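Local atomic coordinates of eukaryotic initiation factor 4F subunit p150 (Saccharomyces cerevisiae, PDB entry 2VSO), a protein that serves as the scaffold subunit of the mRNA cap-binding complex eIF4F, binding RNA and bringing the 5' and 3' ends of mRNA close together through the poly(A)-binding protein. Residues Val78-Phe83 with Val130-Ala135. Numbering follows the deposited sequence.
Sequences VIEQIF and VARCHA
R132 reaches across to helix 73-88 with two different parts of its side chain. Its aliphatic portion lies over a face of the F83 ring: CG of R132 stands 3.8 Å from the ring centroid and nearly above it, displaced slightly toward the rim, which defines a CH-pi contact. Farther out, the guanidinium is covered on one face by E80, whose CG sits 3.5 Å from CZ of R132, over the centre of the flat group. The E80 carboxylate and the guanidinium are stacked in nearly parallel planes. No N-H therefore points at the acid; with OE2 of E80 and NH2 of R132 4.1 Å apart, this is an attraction between charges rather than a salt bridge. SG of C133 lies 4.5 Å from the F83 ring centroid and 79° off the ring normal, a sulfur-aromatic contact at the edge. I79 adds a looser apolar touch, its CG2 4.1 Å from CB of R132.

Torsions explain how one arginine serves both neighbours. With CG anti to the backbone N, chi1 174° sets that atom over the phenyl ring, and the bends at chi2 and chi3 turn the rest of the chain off it to lay the guanidinium face against CG of E80. Cutting R132 back to an alanine removes CG and the guanidinium, which is likely to take the CH-pi cover off that ring face and leave the E80 carboxylate without the positive charge stacked on it.

NH1 of R132 also makes a long, weak ion pair with OE2 of E136, while F179 packs edge-to-face with F83. The two segments cross at -50°, their axes 10.2 Å apart at closest approach, within the all-helical MIF4G domain, the middle part of eIF4G. On the apolar part of the contact, helix 163-185 packs against F83 through L176 and L183 and meets C133 through I180, while M193 of helix 191-206 also touches C133.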
loop_
_atom_site.group_PDB
_atom_site.type_symbol
_atom_site.label_atom_id
_atom_site.label_comp_id
_atom_site.label_asym_id
_atom_site.label_seq_id
_atom_site.Cartn_x
_atom_site.Cartn_y
_atom_site.Cartn_z
ATOM N N VAL C 78 26.731 -11.671 -6.041
ATOM C CA VAL C 78 25.365 -11.672 -6.527
ATOM C C VAL C 78 24.372 -12.158 -5.473
ATOM O O VAL C 78 23.350 -11.518 -5.259
ATOM C CB VAL C 78 25.243 -12.549 -7.774
ATOM C CG1 VAL C 78 23.800 -12.996 -7.981
ATOM C CG2 VAL C 78 25.782 -11.809 -8.984
ATOM N N ILE C 79 24.667 -13.279 -4.816
ATOM C CA ILE C 79 23.817 -13.741 -3.711
ATOM C C ILE C 79 23.687 -12.650 -2.652
ATOM O O ILE C 79 22.608 -12.394 -2.136
ATOM C CB ILE C 79 24.371 -15.005 -2.996
ATOM C CG1 ILE C 79 24.446 -16.215 -3.933
ATOM C CG2 ILE C 79 23.531 -15.330 -1.790
ATOM C CD1 ILE C 79 23.486 -16.163 -5.073
ATOM N N GLU C 80 24.799 -12.015 -2.316
ATOM C CA GLU C 80 24.819 -11.077 -1.208
ATOM C C GLU C 80 23.953 -9.867 -1.520
ATOM O O GLU C 80 23.357 -9.254 -0.627
ATOM C CB GLU C 80 26.240 -10.627 -0.937
ATOM C CG GLU C 80 26.355 -9.600 0.169
ATOM C CD GLU C 80 27.674 -8.848 0.137
ATOM O OE1 GLU C 80 27.969 -8.136 1.118
ATOM O OE2 GLU C 80 28.407 -8.965 -0.871
ATOM N N GLN C 81 23.888 -9.532 -2.801
ATOM C CA GLN C 81 23.121 -8.387 -3.247
ATOM C C GLN C 81 21.630 -8.696 -3.324
ATOM O O GLN C 81 20.801 -7.805 -3.147
ATOM C CB GLN C 81 23.611 -7.923 -4.612
ATOM C CG GLN C 81 24.799 -7.012 -4.567
ATOM C CD GLN C 81 25.163 -6.505 -5.947
ATOM O OE1 GLN C 81 24.407 -5.752 -6.563
ATOM N NE2 GLN C 81 26.326 -6.915 -6.442
ATOM N N ILE C 82 21.298 -9.952 -3.609
ATOM C CA ILE C 82 19.906 -10.369 -3.661
ATOM C C ILE C 82 19.332 -10.333 -2.260
ATOM O O ILE C 82 18.178 -9.958 -2.069
ATOM C CB ILE C 82 19.725 -11.779 -4.248
ATOM C CG1 ILE C 82 20.145 -11.802 -5.715
ATOM C CG2 ILE C 82 18.272 -12.207 -4.128
ATOM C CD1 ILE C 82 20.046 -13.161 -6.356
ATOM N N PHE C 83 20.148 -10.710 -1.282
ATOM C CA PHE C 83 19.736 -10.631 0.119
ATOM C C PHE C 83 19.542 -9.196 0.578
ATOM O O PHE C 83 18.561 -8.877 1.250
ATOM C CB PHE C 83 20.727 -11.331 1.040
ATOM C CG PHE C 83 20.436 -12.782 1.254
ATOM C CD1 PHE C 83 20.078 -13.253 2.507
ATOM C CD2 PHE C 83 20.518 -13.685 0.206
ATOM C CE1 PHE C 83 19.824 -14.603 2.713
ATOM C CE2 PHE C 83 20.247 -15.031 0.406
ATOM C CZ PHE C 83 19.896 -15.488 1.660
ATOM N N VAL C 130 22.783 -20.432 2.547
ATOM C CA VAL C 130 22.903 -20.614 3.990
ATOM C C VAL C 130 23.973 -19.700 4.589
ATOM O O VAL C 130 23.699 -18.945 5.521
ATOM C CB VAL C 130 23.229 -22.075 4.365
ATOM C CG1 VAL C 130 22.828 -22.348 5.805
ATOM C CG2 VAL C 130 22.520 -23.035 3.423
ATOM N N ALA C 131 25.183 -19.769 4.041
ATOM C CA ALA C 131 26.324 -19.001 4.549
ATOM C C ALA C 131 25.997 -17.524 4.627
ATOM O O ALA C 131 26.435 -16.823 5.541
ATOM C CB ALA C 131 27.584 -19.224 3.666
ATOM N N ARG C 132 25.222 -17.054 3.658
ATOM C CA ARG C 132 24.825 -15.656 3.626
ATOM C C ARG C 132 23.686 -15.299 4.593
ATOM O O ARG C 132 23.577 -14.137 4.982
ATOM C CB ARG C 132 24.491 -15.228 2.194
ATOM C CG ARG C 132 23.933 -13.839 2.072
ATOM C CD ARG C 132 24.893 -12.824 2.611
ATOM N NE ARG C 132 26.148 -12.828 1.876
ATOM C CZ ARG C 132 27.248 -12.220 2.301
ATOM N NH1 ARG C 132 27.230 -11.570 3.455
ATOM N NH2 ARG C 132 28.363 -12.267 1.584
ATOM N N CYS C 133 22.849 -16.259 4.996
ATOM C CA CYS C 133 21.800 -15.907 5.980
ATOM C C CYS C 133 22.484 -15.782 7.317
ATOM O O CYS C 133 22.201 -14.872 8.088
ATOM C CB CYS C 133 20.661 -16.941 6.104
ATOM S SG CYS C 133 19.829 -17.415 4.587
ATOM N N HIS C 134 23.387 -16.722 7.576
ATOM C CA HIS C 134 24.186 -16.738 8.796
ATOM C C HIS C 134 24.946 -15.440 8.956
ATOM O O HIS C 134 24.970 -14.846 10.031
ATOM C CB HIS C 134 25.169 -17.893 8.766
ATOM C CG HIS C 134 24.583 -19.206 9.188
ATOM N ND1 HIS C 134 23.927 -19.374 10.391
ATOM C CD2 HIS C 134 24.577 -20.413 8.587
ATOM C CE1 HIS C 134 23.532 -20.629 10.501
ATOM N NE2 HIS C 134 23.920 -21.285 9.421
ATOM N N ALA C 135 25.560 -14.990 7.876
ATOM C CA ALA C 135 26.267 -13.720 7.917
ATOM C C ALA C 135 25.311 -12.585 8.264
ATOM O O ALA C 135 25.525 -11.850 9.229
ATOM C CB ALA C 135 26.974 -13.450 6.592
#